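Local structure of Lin2111 protein (Listeria innocua, 3EDP) at residues N96-K102 with K129-K133; A138-R142 with E189-M194; P201-S207 with Q220-A226. The protein is of unknown function but, as a GntR-family protein with a UTRA domain, probably binds DNA and regulates transcription. One frame throughout, in Å; residues are numbered along the deposited sequence.

Interaction 1: N96-K102 with K129-K133; sequences NLKKDIK and KFVQK
Asp100 and Val131 form a hydrogen-bonded antiparallel pair, Asp100 N donating to Val131 O at 2.9 Å and Val131 N returning the bond to Asp100 O at 3.0 Å. Two residues further along, Lys102 N donates to Lys129 O at 2.8 Å. Between these bonds the non-hydrogen-bonded pair Ile101 and Phe130 brings the backbones close, with CA atoms 4.3 Å apart.

Apolar contact is made largely by lysine methylenes. On the face with Phe130 and Gln132, the extended Lys99 chain runs alongside both, its CD 3.9 Å from Phe130 CE1, and its ammonium goes on to the carbonyls of Ile160 and Ile161. On the face with Val131, Lys102 folds back through two bent torsions (chi2 -87°, chi3 90°), laying CG 4.0 Å from Val131 CG2.

That fold also carries Lys102 NZ to Asp100 OD2, a 2.7 Å salt bridge in which the ammonium approaches OD2 from above the carboxylate plane. Lys133 NZ lies 4.3 Å from the same Asp100 OD2, too far for a salt bridge.

This antiparallel pairing builds one edge of the UTRA-domain sheet. Strand 137-146 flanks 124-134 on the other side; helix 79-86 packs on Ile101, and from helix 188-194 Asn193 touches Lys102 and Val131.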
loop_
_atom_site.group_PDB
_atom_site.type_symbol
_atom_site.label_atom_id
_atom_site.label_comp_id
_atom_site.label_asym_id
_atom_site.label_seq_id
_atom_site.Cartn_x
_atom_site.Cartn_y
_atom_site.Cartn_z
ATOM N N ASN A 96 -0.745 -13.513 -21.260
ATOM C CA ASN A 96 0.150 -12.865 -20.309
ATOM C C ASN A 96 -0.416 -12.866 -18.893
ATOM O O ASN A 96 -0.458 -13.904 -18.233
ATOM C CB ASN A 96 0.458 -11.431 -20.749
ATOM C CG ASN A 96 1.690 -10.863 -20.063
ATOM O OD1 ASN A 96 1.608 -9.879 -19.327
ATOM N ND2 ASN A 96 2.840 -11.487 -20.300
ATOM N N LEU A 97 -0.857 -11.697 -18.437
ATOM C CA LEU A 97 -1.328 -11.526 -17.065
ATOM C C LEU A 97 -0.199 -11.785 -16.071
ATOM O O LEU A 97 -0.435 -12.115 -14.907
ATOM C CB LEU A 97 -2.536 -12.422 -16.780
ATOM C CG LEU A 97 -3.859 -11.949 -17.389
ATOM C CD1 LEU A 97 -4.902 -13.057 -17.358
ATOM C CD2 LEU A 97 -4.366 -10.699 -16.678
ATOM N N LYS A 98 1.031 -11.634 -16.552
ATOM C CA LYS A 98 2.215 -11.730 -15.714
ATOM C C LYS A 98 2.986 -10.421 -15.808
ATOM O O LYS A 98 2.551 -9.485 -16.481
ATOM C CB LYS A 98 3.093 -12.901 -16.156
ATOM C CG LYS A 98 2.418 -14.259 -16.022
ATOM C CD LYS A 98 2.278 -14.669 -14.566
ATOM C CE LYS A 98 1.101 -15.613 -14.369
ATOM N NZ LYS A 98 1.098 -16.725 -15.360
ATOM N N LYS A 99 4.129 -10.355 -15.136
ATOM C CA LYS A 99 4.920 -9.132 -15.118
ATOM C C LYS A 99 6.121 -9.234 -16.048
ATOM O O LYS A 99 6.856 -10.219 -16.027
ATOM C CB LYS A 99 5.345 -8.789 -13.689
ATOM C CG LYS A 99 4.158 -8.648 -12.743
ATOM C CD LYS A 99 4.559 -8.105 -11.391
ATOM C CE LYS A 99 3.333 -7.903 -10.515
ATOM N NZ LYS A 99 3.681 -7.485 -9.130
ATOM N N ASP A 100 6.303 -8.204 -16.868
ATOM C CA ASP A 100 7.340 -8.186 -17.893
ATOM C C ASP A 100 8.318 -7.040 -17.640
ATOM O O ASP A 100 7.968 -5.869 -17.806
ATOM C CB ASP A 100 6.696 -8.033 -19.274
ATOM C CG ASP A 100 7.715 -8.033 -20.404
ATOM O OD1 ASP A 100 8.791 -8.654 -20.252
ATOM O OD2 ASP A 100 7.431 -7.415 -21.456
ATOM N N ILE A 101 9.542 -7.380 -17.237
ATOM C CA ILE A 101 10.545 -6.364 -16.919
ATOM C C ILE A 101 11.088 -5.681 -18.173
ATOM O O ILE A 101 11.512 -6.336 -19.120
ATOM C CB ILE A 101 11.712 -6.949 -16.094
ATOM C CG1 ILE A 101 11.183 -7.648 -14.846
ATOM C CG2 ILE A 101 12.692 -5.856 -15.700
ATOM C CD1 ILE A 101 12.278 -8.081 -13.902
ATOM N N LYS A 102 11.062 -4.354 -18.174
ATOM C CA LYS A 102 11.528 -3.582 -19.313
ATOM C C LYS A 102 12.924 -3.026 -19.062
ATOM O O LYS A 102 13.718 -2.881 -19.981
ATOM C CB LYS A 102 10.577 -2.411 -19.586
ATOM C CG LYS A 102 9.108 -2.784 -19.676
ATOM C CD LYS A 102 8.705 -3.205 -21.077
ATOM C CE LYS A 102 8.877 -4.693 -21.287
ATOM N NZ LYS A 102 8.224 -5.135 -22.551
ATOM N N LYS A 129 11.658 -0.982 -14.100
ATOM C CA LYS A 129 10.447 -0.702 -14.841
ATOM C C LYS A 129 9.825 -2.014 -15.289
ATOM O O LYS A 129 10.508 -2.864 -15.870
ATOM C CB LYS A 129 10.758 0.174 -16.052
ATOM C CG LYS A 129 9.521 0.729 -16.747
ATOM C CD LYS A 129 9.895 1.513 -17.996
ATOM C CE LYS A 129 11.135 2.374 -17.769
ATOM N NZ LYS A 129 11.009 3.287 -16.590
ATOM N N PHE A 130 8.538 -2.191 -15.006
ATOM C CA PHE A 130 7.816 -3.353 -15.518
ATOM C C PHE A 130 6.392 -3.057 -15.988
ATOM O O PHE A 130 5.792 -2.045 -15.630
ATOM C CB PHE A 130 7.832 -4.525 -14.528
ATOM C CG PHE A 130 7.075 -4.273 -13.253
ATOM C CD1 PHE A 130 5.711 -4.506 -13.181
ATOM C CD2 PHE A 130 7.735 -3.842 -12.113
ATOM C CE1 PHE A 130 5.015 -4.287 -12.005
ATOM C CE2 PHE A 130 7.047 -3.630 -10.932
ATOM C CZ PHE A 130 5.683 -3.849 -10.880
ATOM N N VAL A 131 5.874 -3.961 -16.808
ATOM C CA VAL A 131 4.595 -3.785 -17.470
ATOM C C VAL A 131 3.761 -5.027 -17.208
ATOM O O VAL A 131 4.294 -6.124 -17.031
ATOM C CB VAL A 131 4.780 -3.579 -18.995
ATOM C CG1 VAL A 131 3.540 -4.008 -19.757
ATOM C CG2 VAL A 131 5.135 -2.127 -19.306
ATOM N N GLN A 132 2.451 -4.853 -17.174
ATOM C CA GLN A 132 1.555 -5.929 -16.802
ATOM C C GLN A 132 0.270 -5.776 -17.600
ATOM O O GLN A 132 -0.303 -4.688 -17.646
ATOM C CB GLN A 132 1.263 -5.817 -15.311
ATOM C CG GLN A 132 0.667 -7.036 -14.662
ATOM C CD GLN A 132 0.510 -6.839 -13.168
ATOM O OE1 GLN A 132 0.909 -5.804 -12.623
ATOM N NE2 GLN A 132 -0.068 -7.827 -12.497
ATOM N N LYS A 133 -0.176 -6.850 -18.243
ATOM C CA LYS A 133 -1.460 -6.821 -18.942
ATOM C C LYS A 133 -2.600 -6.909 -17.931
ATOM O O LYS A 133 -2.549 -7.713 -17.001
ATOM C CB LYS A 133 -1.558 -7.954 -19.962
ATOM C CG LYS A 133 -0.681 -7.762 -21.199
ATOM C CD LYS A 133 0.748 -7.403 -20.814
ATOM C CE LYS A 133 1.732 -7.646 -21.945
ATOM N NZ LYS A 133 3.141 -7.562 -21.455
#

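Interaction 2: A138-R142 with E189-M194; sequences ATLDR and EQIKNM
Leu140 meets the helix through three of its carbons. CB lies 3.9 Å from the selenium of Met194, a selenomethionine; CD1 reaches CB of Asn193 at 4.0 Å; and CD2 approaches Glu189 CB at 4.1 Å. With CG anti to the backbone N (chi1 171°), the isobutyl group is carried to the helix so that its two methyls divide between residues one turn apart. Met194 bends at its last torsion (chi3 66°) and places CE 3.4 Å from Ala138 O, while the methyl of Ala138 lies against the backbone O of Asn193.

The polar contact lies beyond Leu140. Arg142 NH2 donates to Glu189 OE1 at 2.7 Å in a salt bridge whose N-H...O angle of 146° is somewhat bent. The carboxylate sits at the guanidinium edge, yet the nitrogen meets OE1 from above the carboxylate plane.

Further charges surround this pair. Lys192 NZ, on the same helix, makes a long salt bridge to Glu189 OE2 at 3.5 Å, and Lys129 from strand 124-134 forms a salt bridge to OE1. Glu189 thus stands among three cationic side chains, which would be expected to favour its ionised form; the carboxylate in turn probably eases the closeness of Lys129 to Arg142. Backbone bonds from Asn193 N to Glu189 O and from Met194 N to Gln190 O hold the helical turn, and Tyr223 of strand 215-225 packs on both Gln190 and Met194.

The arrangement is helix-on-sheet packing within the alpha+beta UTRA domain: helix 188-194 lies across one face of the antiparallel sheet.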
loop_
_atom_site.group_PDB
_atom_site.type_symbol
_atom_site.label_atom_id
_atom_site.label_comp_id
_atom_site.label_asym_id
_atom_site.label_seq_id
_atom_site.Cartn_x
_atom_site.Cartn_y
_atom_site.Cartn_z
ATOM N N ALA A 138 -2.657 -2.473 -20.707
ATOM C CA ALA A 138 -1.393 -2.628 -20.009
ATOM C C ALA A 138 -1.161 -1.523 -18.978
ATOM O O ALA A 138 -1.468 -0.351 -19.208
ATOM C CB ALA A 138 -0.241 -2.678 -21.013
ATOM N N THR A 139 -0.626 -1.913 -17.832
ATOM C CA THR A 139 -0.210 -0.957 -16.827
ATOM C C THR A 139 1.310 -0.895 -16.786
ATOM O O THR A 139 2.001 -1.813 -17.238
ATOM C CB THR A 139 -0.732 -1.337 -15.441
ATOM O OG1 THR A 139 -0.152 -2.584 -15.044
ATOM C CG2 THR A 139 -2.270 -1.455 -15.454
ATOM N N LEU A 140 1.828 0.191 -16.234
ATOM C CA LEU A 140 3.263 0.397 -16.180
ATOM C C LEU A 140 3.667 0.765 -14.761
ATOM O O LEU A 140 3.061 1.638 -14.139
ATOM C CB LEU A 140 3.666 1.506 -17.154
ATOM C CG LEU A 140 5.107 1.998 -17.075
ATOM C CD1 LEU A 140 6.033 0.930 -17.613
ATOM C CD2 LEU A 140 5.260 3.278 -17.878
ATOM N N ASP A 141 4.683 0.089 -14.245
ATOM C CA ASP A 141 5.185 0.388 -12.913
ATOM C C ASP A 141 6.635 0.803 -12.962
ATOM O O ASP A 141 7.427 0.240 -13.715
ATOM C CB ASP A 141 5.027 -0.812 -11.974
ATOM C CG ASP A 141 3.632 -0.917 -11.401
ATOM O OD1 ASP A 141 3.467 -0.655 -10.191
ATOM O OD2 ASP A 141 2.695 -1.238 -12.162
ATOM N N ARG A 142 6.975 1.801 -12.158
ATOM C CA ARG A 142 8.365 2.168 -11.964
ATOM C C ARG A 142 8.671 2.196 -10.470
ATOM O O ARG A 142 7.939 2.805 -9.683
ATOM C CB ARG A 142 8.682 3.505 -12.638
ATOM C CG ARG A 142 9.872 4.237 -12.037
ATOM C CD ARG A 142 10.817 4.786 -13.107
ATOM N NE ARG A 142 10.137 5.137 -14.353
ATOM C CZ ARG A 142 9.248 6.121 -14.482
ATOM N NH1 ARG A 142 8.898 6.855 -13.429
ATOM N NH2 ARG A 142 8.690 6.357 -15.664
ATOM N N GLU A 189 6.621 7.417 -22.113
ATOM C CA GLU A 189 6.623 6.158 -21.374
ATOM C C GLU A 189 5.305 5.416 -21.551
ATOM O O GLU A 189 5.281 4.230 -21.886
ATOM C CB GLU A 189 6.847 6.428 -19.888
ATOM C CG GLU A 189 8.261 6.827 -19.522
ATOM C CD GLU A 189 9.105 5.642 -19.105
ATOM O OE1 GLU A 189 9.780 5.738 -18.058
ATOM O OE2 GLU A 189 9.087 4.613 -19.816
ATOM N N GLN A 190 4.209 6.131 -21.316
ATOM C CA GLN A 190 2.873 5.559 -21.422
ATOM C C GLN A 190 2.529 5.220 -22.873
ATOM O O GLN A 190 1.928 4.183 -23.152
ATOM C CB GLN A 190 1.834 6.512 -20.821
ATOM C CG GLN A 190 2.015 6.766 -19.323
ATOM C CD GLN A 190 3.161 7.730 -19.017
ATOM O OE1 GLN A 190 3.456 8.633 -19.802
ATOM N NE2 GLN A 190 3.805 7.543 -17.867
ATOM N N ILE A 191 2.916 6.093 -23.796
ATOM C CA ILE A 191 2.715 5.829 -25.214
ATOM C C ILE A 191 3.307 4.475 -25.580
ATOM O O ILE A 191 2.599 3.572 -26.026
ATOM C CB ILE A 191 3.381 6.906 -26.094
ATOM C CG1 ILE A 191 2.802 8.285 -25.788
ATOM C CG2 ILE A 191 3.203 6.580 -27.577
ATOM C CD1 ILE A 191 1.313 8.344 -25.911
ATOM N N LYS A 192 4.612 4.336 -25.368
ATOM C CA LYS A 192 5.330 3.147 -25.807
ATOM C C LYS A 192 4.939 1.889 -25.038
ATOM O O LYS A 192 4.757 0.826 -25.630
ATOM C CB LYS A 192 6.844 3.370 -25.718
ATOM C CG LYS A 192 7.358 3.637 -24.313
ATOM C CD LYS A 192 8.841 3.988 -24.314
ATOM C CE LYS A 192 9.339 4.274 -22.902
ATOM N NZ LYS A 192 10.745 4.768 -22.879
ATOM N N ASN A 193 4.803 2.010 -23.720
ATOM C CA ASN A 193 4.647 0.832 -22.877
ATOM C C ASN A 193 3.212 0.381 -22.648
ATOM O O ASN A 193 2.966 -0.793 -22.363
ATOM C CB ASN A 193 5.358 1.044 -21.542
ATOM C CG ASN A 193 6.860 0.881 -21.658
ATOM O OD1 ASN A 193 7.624 1.809 -21.392
ATOM N ND2 ASN A 193 7.291 -0.304 -22.070
HETATM N N MSE A 194 2.268 1.308 -22.772
HETATM C CA MSE A 194 0.868 1.009 -22.479
HETATM C C MSE A 194 0.018 1.151 -23.727
HETATM O O MSE A 194 -1.197 0.951 -23.693
HETATM C CB MSE A 194 0.337 1.940 -21.387
HETATM C CG MSE A 194 1.050 1.785 -20.056
HETATM SE SE MSE A 194 0.660 3.260 -18.845
HETATM C CE MSE A 194 -1.251 2.937 -18.542
#

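Interaction 3: P201-S207 with Q220-A226; sequences PVFKLSS and QYHYEDA
The Phe203 ring carries the methyl of Ala226 over one face: CB lies 3.8 Å from the ring centroid, 16° off the normal, in a CH-pi contact. At the edge of the Tyr221 ring, and in its plane, Ser206 OG approaches CD1 at 3.2 Å. Val202 CG1 comes to the edge of the Tyr223 ring. At the edge of the His222 imidazole, and in its plane, lies a carboxylate: NE2 donates to Glu224 OE2 at 2.7 Å in a nearly straight bond (165°) on the anti side of that oxygen. Asp141 OD2 is hydrogen-bonded to ND1, so the ring is gripped at both nitrogens and its rotation is fixed.

The all-trans chain of Lys204 (chi1 176°) lies along both tyrosine side chains, pointing the same way. Its CE stands 3.6 Å from Tyr221 CD1 and equally far from Tyr223 OH.

These residues belong to an antiparallel beta hairpin, strands 201-211 and 215-225, within the UTRA-domain sheet. Phe203 with Glu224, Leu205 with His222 and Ser207 with Gln220 are hydrogen-bonded pairs, each with two reciprocal backbone bonds, from Phe203 N to Glu224 O at 2.8 Å through to Gln220 N to Ser207 O at 2.9 Å. Past the end of strand 215-225, Ala226 N still reaches Pro201 O at 3.1 Å, which brings the alanine back toward Phe203.

Strand 176-185 flanks the hairpin beside 201-211, with Leu183 touching both Phe203 and Ala226. On this face Leu181 and Gln179 of the second subunit pack against Phe203 and Leu205, respectively.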
loop_
_atom_site.group_PDB
_atom_site.type_symbol
_atom_site.label_atom_id
_atom_site.label_comp_id
_atom_site.label_asym_id
_atom_site.label_seq_id
_atom_site.Cartn_x
_atom_site.Cartn_y
_atom_site.Cartn_z
ATOM N N PRO A 201 -5.674 10.392 -21.219
ATOM C CA PRO A 201 -5.678 10.549 -19.756
ATOM C C PRO A 201 -5.204 9.297 -19.042
ATOM O O PRO A 201 -5.604 8.184 -19.391
ATOM C CB PRO A 201 -7.151 10.793 -19.427
ATOM C CG PRO A 201 -7.905 10.178 -20.551
ATOM C CD PRO A 201 -7.033 10.255 -21.774
ATOM N N VAL A 202 -4.375 9.484 -18.023
ATOM C CA VAL A 202 -3.796 8.360 -17.302
ATOM C C VAL A 202 -3.880 8.578 -15.790
ATOM O O VAL A 202 -3.615 9.678 -15.309
ATOM C CB VAL A 202 -2.319 8.168 -17.710
ATOM C CG1 VAL A 202 -1.649 7.139 -16.816
ATOM C CG2 VAL A 202 -2.222 7.771 -19.179
ATOM N N PHE A 203 -4.263 7.536 -15.050
ATOM C CA PHE A 203 -4.172 7.566 -13.586
ATOM C C PHE A 203 -2.715 7.342 -13.187
ATOM O O PHE A 203 -2.075 6.409 -13.664
ATOM C CB PHE A 203 -5.009 6.457 -12.927
ATOM C CG PHE A 203 -6.495 6.686 -12.964
ATOM C CD1 PHE A 203 -7.057 7.810 -12.381
ATOM C CD2 PHE A 203 -7.333 5.749 -13.552
ATOM C CE1 PHE A 203 -8.427 8.012 -12.408
ATOM C CE2 PHE A 203 -8.704 5.936 -13.576
ATOM C CZ PHE A 203 -9.254 7.070 -13.006
ATOM N N LYS A 204 -2.195 8.202 -12.324
ATOM C CA LYS A 204 -0.869 7.993 -11.763
ATOM C C LYS A 204 -0.978 7.855 -10.242
ATOM O O LYS A 204 -1.349 8.796 -9.543
ATOM C CB LYS A 204 0.076 9.133 -12.139
ATOM C CG LYS A 204 1.457 9.032 -11.503
ATOM C CD LYS A 204 2.257 10.303 -11.724
ATOM C CE LYS A 204 3.707 10.148 -11.280
ATOM N NZ LYS A 204 4.414 11.452 -11.390
ATOM N N LEU A 205 -0.676 6.657 -9.752
ATOM C CA LEU A 205 -0.709 6.352 -8.331
ATOM C C LEU A 205 0.720 6.337 -7.805
ATOM O O LEU A 205 1.494 5.423 -8.104
ATOM C CB LEU A 205 -1.364 4.982 -8.116
ATOM C CG LEU A 205 -1.387 4.417 -6.691
ATOM C CD1 LEU A 205 -2.222 5.307 -5.764
ATOM C CD2 LEU A 205 -1.899 2.971 -6.690
ATOM N N SER A 206 1.086 7.359 -7.040
ATOM C CA SER A 206 2.438 7.431 -6.501
ATOM C C SER A 206 2.445 6.889 -5.080
ATOM O O SER A 206 1.569 7.213 -4.283
ATOM C CB SER A 206 2.971 8.868 -6.530
ATOM O OG SER A 206 2.964 9.391 -7.845
ATOM N N SER A 207 3.421 6.040 -4.778
ATOM C CA SER A 207 3.546 5.458 -3.444
ATOM C C SER A 207 4.934 5.747 -2.885
ATOM O O SER A 207 5.944 5.551 -3.568
ATOM C CB SER A 207 3.321 3.947 -3.487
ATOM O OG SER A 207 2.093 3.600 -4.087
ATOM N N GLN A 220 7.310 4.058 -5.608
ATOM C CA GLN A 220 6.687 3.382 -6.745
ATOM C C GLN A 220 5.724 4.308 -7.471
ATOM O O GLN A 220 4.974 5.057 -6.843
ATOM C CB GLN A 220 5.929 2.148 -6.276
ATOM C CG GLN A 220 5.253 1.361 -7.396
ATOM C CD GLN A 220 4.625 0.073 -6.869
ATOM O OE1 GLN A 220 4.376 -0.051 -5.674
ATOM N NE2 GLN A 220 4.394 -0.891 -7.753
ATOM N N TYR A 221 5.763 4.268 -8.797
ATOM C CA TYR A 221 4.797 4.982 -9.615
ATOM C C TYR A 221 4.082 3.940 -10.440
ATOM O O TYR A 221 4.715 3.131 -11.109
ATOM C CB TYR A 221 5.476 5.999 -10.535
ATOM C CG TYR A 221 6.270 7.050 -9.807
ATOM C CD1 TYR A 221 5.634 8.047 -9.077
ATOM C CD2 TYR A 221 7.659 7.046 -9.842
ATOM C CE1 TYR A 221 6.362 9.016 -8.402
ATOM C CE2 TYR A 221 8.393 8.011 -9.178
ATOM C CZ TYR A 221 7.738 8.996 -8.464
ATOM O OH TYR A 221 8.466 9.955 -7.801
ATOM N N HIS A 222 2.757 3.943 -10.363
ATOM C CA HIS A 222 1.946 2.994 -11.105
ATOM C C HIS A 222 1.003 3.773 -12.016
ATOM O O HIS A 222 0.377 4.745 -11.588
ATOM C CB HIS A 222 1.163 2.106 -10.130
ATOM C CG HIS A 222 0.131 1.248 -10.790
ATOM N ND1 HIS A 222 0.447 0.080 -11.452
ATOM C CD2 HIS A 222 -1.213 1.384 -10.890
ATOM C CE1 HIS A 222 -0.656 -0.466 -11.932
ATOM N NE2 HIS A 222 -1.678 0.306 -11.606
ATOM N N TYR A 223 0.913 3.355 -13.271
ATOM C CA TYR A 223 0.118 4.077 -14.263
ATOM C C TYR A 223 -0.941 3.172 -14.865
ATOM O O TYR A 223 -0.654 2.020 -15.211
ATOM C CB TYR A 223 1.005 4.591 -15.400
ATOM C CG TYR A 223 2.109 5.536 -14.976
ATOM C CD1 TYR A 223 1.918 6.912 -15.002
ATOM C CD2 TYR A 223 3.343 5.050 -14.560
ATOM C CE1 TYR A 223 2.925 7.777 -14.627
ATOM C CE2 TYR A 223 4.353 5.908 -14.176
ATOM C CZ TYR A 223 4.139 7.270 -14.212
ATOM O OH TYR A 223 5.139 8.131 -13.840
ATOM N N GLU A 224 -2.156 3.701 -15.010
ATOM C CA GLU A 224 -3.244 2.969 -15.649
ATOM C C GLU A 224 -4.025 3.889 -16.570
ATOM O O GLU A 224 -4.219 5.069 -16.271
ATOM C CB GLU A 224 -4.226 2.417 -14.613
ATOM C CG GLU A 224 -3.693 1.300 -13.749
ATOM C CD GLU A 224 -4.716 0.818 -12.721
ATOM O OE1 GLU A 224 -5.897 1.242 -12.786
ATOM O OE2 GLU A 224 -4.341 0.010 -11.849
ATOM N N ASP A 225 -4.484 3.329 -17.680
ATOM C CA ASP A 225 -5.365 4.024 -18.604
ATOM C C ASP A 225 -6.602 4.527 -17.836
ATOM O O ASP A 225 -7.247 3.763 -17.129
ATOM C CB ASP A 225 -5.763 3.054 -19.720
ATOM C CG ASP A 225 -6.607 3.706 -20.798
ATOM O OD1 ASP A 225 -6.966 4.899 -20.664
ATOM O OD2 ASP A 225 -6.913 3.008 -21.785
ATOM N N ALA A 226 -6.913 5.814 -17.949
ATOM C CA ALA A 226 -8.060 6.378 -17.236
ATOM C C ALA A 226 -9.313 6.493 -18.114
ATOM O O ALA A 226 -10.345 6.980 -17.668
ATOM C CB ALA A 226 -7.702 7.739 -16.633
#

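From the N terminus, interaction 1 closes first, pairing the outermost strand 99-108 with 124-134 across an intervening helix. Interaction 2 then opens on the next strand, 137-146, and closes a longer loop when helix 188-194 packs on it; interaction 3 closes last, as a hairpin. The three follow in series, with none nested or crossed. All three reach the six-stranded sheet, interaction 2 through strand 137-146 alone. Backbone bonds from Phe130 and Gln132 to Asp141 and Thr139 join interaction 1 to interaction 2, and Arg142 to Tyr221 joins interaction 2 to interaction 3, where Asp141 also meets His222. Interactions 1 and 3 do not touch; strand 137-146 lies between them.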